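PDB 3CJX: ChrR-like cupin domain-containing protein from Ralstonia eutropha, which is of unknown function but adopts a cupin-like fold and belongs to the ChrR-like cupin family. Local coordinates for residues L58-T64 against S117-F123. Residues are numbered along the deposited sequence; the frame is centred on the assembly and turned at random. Where two conformers were deposited one is given.
Sequences LHFHTGT and SGCNVNF
H59 and N122 meet as a non-hydrogen-bonded pair of the antiparallel strands 58-61 and 120-123, and their side chains run side by side on the same face of the sheet. ND1 of H59 gives a hydrogen bond to OD1 of N122 (2.8 Å), which lies in the imidazole plane. The amide plane is turned 61° from the ring, and this bond would restrain the imidazole's rotation. H61 and N120 share that face; both are buried, and H61 NE2 makes a weak hydrogen bond to a glycerol, probably from the crystallisation liquor, consistent with a pocket on this face of the cupin-like fold. Between these pairs F60 and V121 form a hydrogen-bonded pair, F60 N to V121 O at 2.8 Å and V121 N to F60 O at 3.0 Å.

The face carrying L58, F60, V121 and F123 is looser, its side chains meeting at few points. With CG of F60 anti to the backbone N (chi1 175°), the ring leads away from strand 120-123, with V121 CG2 oblique to it, while CB meets the edge of the F123 ring at CE2 (3.9 Å). Past the strands, T62 OG1 accepts the backbone N-H of C119, and T62 N donates to C119 O (3.1 Å). T64 O then accepts S117 N, beyond the close approach of G63 and G118.

Backbone hydrogen bonds join H59 to H98 of strand 97-101 and H61 to G95 and S96 just before it, while N120 bonds S133 of strand 129-133, placing the two strands between those neighbours in the antiparallel sheet.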
ATOM      1  N   LEU A  58     -13.889   3.237  -1.804  1.00 39.13           N
ATOM      2  CA  LEU A  58     -13.674   4.196  -0.720  1.00 39.27           C
ATOM      3  C   LEU A  58     -12.919   3.501   0.424  1.00 39.58           C
ATOM      4  O   LEU A  58     -13.294   2.421   0.846  1.00 38.00           O
ATOM      5  CB  LEU A  58     -14.990   4.768  -0.182  1.00 38.74           C
ATOM      6  CG  LEU A  58     -15.750   5.877  -0.908  1.00 36.89           C
ATOM      7  CD1 LEU A  58     -17.081   6.085  -0.236  1.00 37.26           C
ATOM      8  CD2 LEU A  58     -15.000   7.161  -0.866  1.00 39.73           C
ATOM      9  N   HIS A  59     -11.852   4.134   0.903  1.00 41.51           N
ATOM     10  CA  HIS A  59     -11.028   3.606   2.000  1.00 42.54           C
ATOM     11  C   HIS A  59     -11.190   4.440   3.252  1.00 41.86           C
ATOM     12  O   HIS A  59     -10.748   5.583   3.264  1.00 43.38           O
ATOM     13  CB  HIS A  59      -9.519   3.610   1.651  1.00 42.84           C
ATOM     14  CG  HIS A  59      -9.129   2.686   0.531  1.00 48.89           C
ATOM     15  ND1 HIS A  59      -9.530   1.367   0.468  1.00 57.32           N
ATOM     16  CD2 HIS A  59      -8.321   2.879  -0.540  1.00 54.60           C
ATOM     17  CE1 HIS A  59      -9.026   0.803  -0.615  1.00 56.99           C
ATOM     18  NE2 HIS A  59      -8.288   1.699  -1.244  1.00 55.75           N
ATOM     19  N   PHE A  60     -11.817   3.890   4.293  1.00 40.13           N
ATOM     20  CA  PHE A  60     -11.883   4.563   5.593  1.00 38.69           C
ATOM     21  C   PHE A  60     -10.619   4.176   6.361  1.00 38.50           C
ATOM     22  O   PHE A  60     -10.371   2.989   6.568  1.00 38.52           O
ATOM     23  CB  PHE A  60     -13.117   4.129   6.384  1.00 39.23           C
ATOM     24  CG  PHE A  60     -13.183   4.697   7.758  1.00 37.26           C
ATOM     25  CD1 PHE A  60     -13.739   5.934   7.970  1.00 37.45           C
ATOM     26  CD2 PHE A  60     -12.684   3.999   8.836  1.00 38.86           C
ATOM     27  CE1 PHE A  60     -13.800   6.474   9.232  1.00 36.41           C
ATOM     28  CE2 PHE A  60     -12.738   4.542  10.110  1.00 39.97           C
ATOM     29  CZ  PHE A  60     -13.305   5.778  10.306  1.00 38.43           C
ATOM     30  N   HIS A  61      -9.833   5.169   6.783  1.00 38.73           N
ATOM     31  CA  HIS A  61      -8.567   4.930   7.511  1.00 38.59           C
ATOM     32  C   HIS A  61      -8.739   4.979   9.019  1.00 38.48           C
ATOM     33  O   HIS A  61      -9.274   5.944   9.542  1.00 37.48           O
ATOM     34  CB  HIS A  61      -7.512   5.966   7.125  1.00 38.03           C
ATOM     35  CG  HIS A  61      -7.269   6.040   5.660  1.00 43.15           C
ATOM     36  ND1 HIS A  61      -6.746   4.985   4.944  1.00 51.96           N
ATOM     37  CD2 HIS A  61      -7.501   7.028   4.763  1.00 48.84           C
ATOM     38  CE1 HIS A  61      -6.654   5.325   3.670  1.00 53.49           C
ATOM     39  NE2 HIS A  61      -7.114   6.557   3.531  1.00 53.48           N
ATOM     40  N   THR A  62      -8.286   3.942   9.717  1.00 38.39           N
ATOM     41  CA  THR A  62      -8.350   3.933  11.168  1.00 39.27           C
ATOM     42  C   THR A  62      -7.079   4.513  11.802  1.00 39.97           C
ATOM     43  O   THR A  62      -7.026   4.717  13.004  1.00 40.81           O
ATOM     44  CB  THR A  62      -8.551   2.509  11.719  1.00 39.92           C
ATOM     45  OG1 THR A  62      -7.452   1.683  11.322  1.00 37.95           O
ATOM     46  CG2 THR A  62      -9.871   1.900  11.217  1.00 36.83           C
ATOM     47  N   GLY A  63      -6.048   4.733  10.990  1.00 39.73           N
ATOM     48  CA  GLY A  63      -4.783   5.300  11.448  1.00 39.10           C
ATOM     49  C   GLY A  63      -4.257   6.226  10.367  1.00 39.47           C
ATOM     50  O   GLY A  63      -4.906   6.349   9.305  1.00 40.43           O
ATOM     51  N   THR A  64      -3.097   6.857  10.600  1.00 37.10           N
ATOM     52  CA  THR A  64      -2.567   7.836   9.641  1.00 36.39           C
ATOM     53  C   THR A  64      -2.033   7.229   8.355  1.00 34.77           C
ATOM     54  O   THR A  64      -1.734   6.050   8.305  1.00 35.03           O
ATOM     55  CB  THR A  64      -1.423   8.707  10.229  1.00 36.74           C
ATOM     56  OG1 THR A  64      -0.279   7.896  10.493  1.00 38.52           O
ATOM     57  CG2 THR A  64      -1.868   9.441  11.507  1.00 32.09           C
ATOM     58  N   SER A 117      -0.812   3.279   8.644  1.00 36.86           N
ATOM     59  CA  SER A 117      -1.031   2.770   9.990  1.00 38.02           C
ATOM     60  C   SER A 117      -2.484   2.414  10.143  1.00 38.18           C
ATOM     61  O   SER A 117      -3.363   3.031   9.538  1.00 39.20           O
ATOM     62  CB  SER A 117      -0.656   3.787  11.058  1.00 37.57           C
ATOM     63  OG  SER A 117       0.740   3.971  11.044  1.00 42.45           O
ATOM     64  N   GLY A 118      -2.730   1.413  10.970  1.00 38.58           N
ATOM     65  CA  GLY A 118      -4.055   0.951  11.224  1.00 39.00           C
ATOM     66  C   GLY A 118      -4.558   0.136  10.069  1.00 40.06           C
ATOM     67  O   GLY A 118      -3.803  -0.357   9.231  1.00 41.66           O
ATOM     68  N   CYS A 119      -5.868   0.076   9.995  1.00 41.52           N
ATOM     69  CA  CYS A 119      -6.537  -0.757   9.052  1.00 42.00           C
ATOM     70  C   CYS A 119      -7.358   0.055   8.048  1.00 41.52           C
ATOM     71  O   CYS A 119      -7.623   1.248   8.236  1.00 42.37           O
ATOM     72  CB  CYS A 119      -7.400  -1.695   9.884  1.00 41.91           C
ATOM     73  SG  CYS A 119      -8.469  -2.692   9.019  1.00 49.21           S
ATOM     74  N   ASN A 120      -7.729  -0.617   6.972  1.00 40.15           N
ATOM     75  CA  ASN A 120      -8.555   0.014   5.965  0.50 39.92           C
ATOM     76  C   ASN A 120      -9.891  -0.687   5.947  1.00 39.74           C
ATOM     77  O   ASN A 120      -9.984  -1.906   5.917  1.00 40.30           O
ATOM     78  CB  ASN A 120      -7.874   0.067   4.587  0.50 39.80           C
ATOM     79  CG  ASN A 120      -6.832   1.191   4.490  0.50 36.02           C
ATOM     80  OD1 ASN A 120      -6.537   1.867   5.476  0.50 38.70           O
ATOM     81  ND2 ASN A 120      -6.293   1.401   3.296  0.50 20.20           N
ATOM     82  N   VAL A 121     -10.950   0.111   6.074  1.00 38.41           N
ATOM     83  CA  VAL A 121     -12.301  -0.442   6.052  1.00 37.71           C
ATOM     84  C   VAL A 121     -12.833   0.072   4.729  1.00 37.96           C
ATOM     85  O   VAL A 121     -12.834   1.277   4.484  1.00 36.48           O
ATOM     86  CB  VAL A 121     -13.180  -0.005   7.251  1.00 36.92           C
ATOM     87  CG1 VAL A 121     -14.511  -0.750   7.226  1.00 33.45           C
ATOM     88  CG2 VAL A 121     -12.454  -0.267   8.538  1.00 33.25           C
ATOM     89  N   ASN A 122     -13.278  -0.856   3.888  1.00 38.91           N
ATOM     90  CA  ASN A 122     -13.703  -0.552   2.517  1.00 38.77           C
ATOM     91  C   ASN A 122     -15.201  -0.427   2.339  1.00 38.10           C
ATOM     92  O   ASN A 122     -15.958  -1.298   2.775  1.00 38.02           O
ATOM     93  CB  ASN A 122     -13.153  -1.636   1.583  1.00 39.08           C
ATOM     94  CG  ASN A 122     -11.621  -1.743   1.654  1.00 41.05           C
ATOM     95  OD1 ASN A 122     -10.917  -0.733   1.650  1.00 43.01           O
ATOM     96  ND2 ASN A 122     -11.110  -2.964   1.739  1.00 41.43           N
ATOM     97  N   PHE A 123     -15.620   0.666   1.699  1.00 38.17           N
ATOM     98  CA  PHE A 123     -17.025   0.921   1.426  1.00 38.45           C
ATOM     99  C   PHE A 123     -17.222   1.331  -0.031  1.00 37.96           C
ATOM    100  O   PHE A 123     -16.270   1.678  -0.714  1.00 37.80           O
ATOM    101  CB  PHE A 123     -17.559   2.051   2.301  1.00 38.25           C
ATOM    102  CG  PHE A 123     -17.506   1.788   3.780  1.00 37.76           C
ATOM    103  CD1 PHE A 123     -18.568   1.222   4.430  1.00 37.24           C
ATOM    104  CD2 PHE A 123     -16.423   2.184   4.522  1.00 38.50           C
ATOM    105  CE1 PHE A 123     -18.538   1.013   5.796  1.00 38.24           C
ATOM    106  CE2 PHE A 123     -16.382   1.980   5.877  1.00 38.01           C
ATOM    107  CZ  PHE A 123     -17.449   1.391   6.519  1.00 38.09           C
TER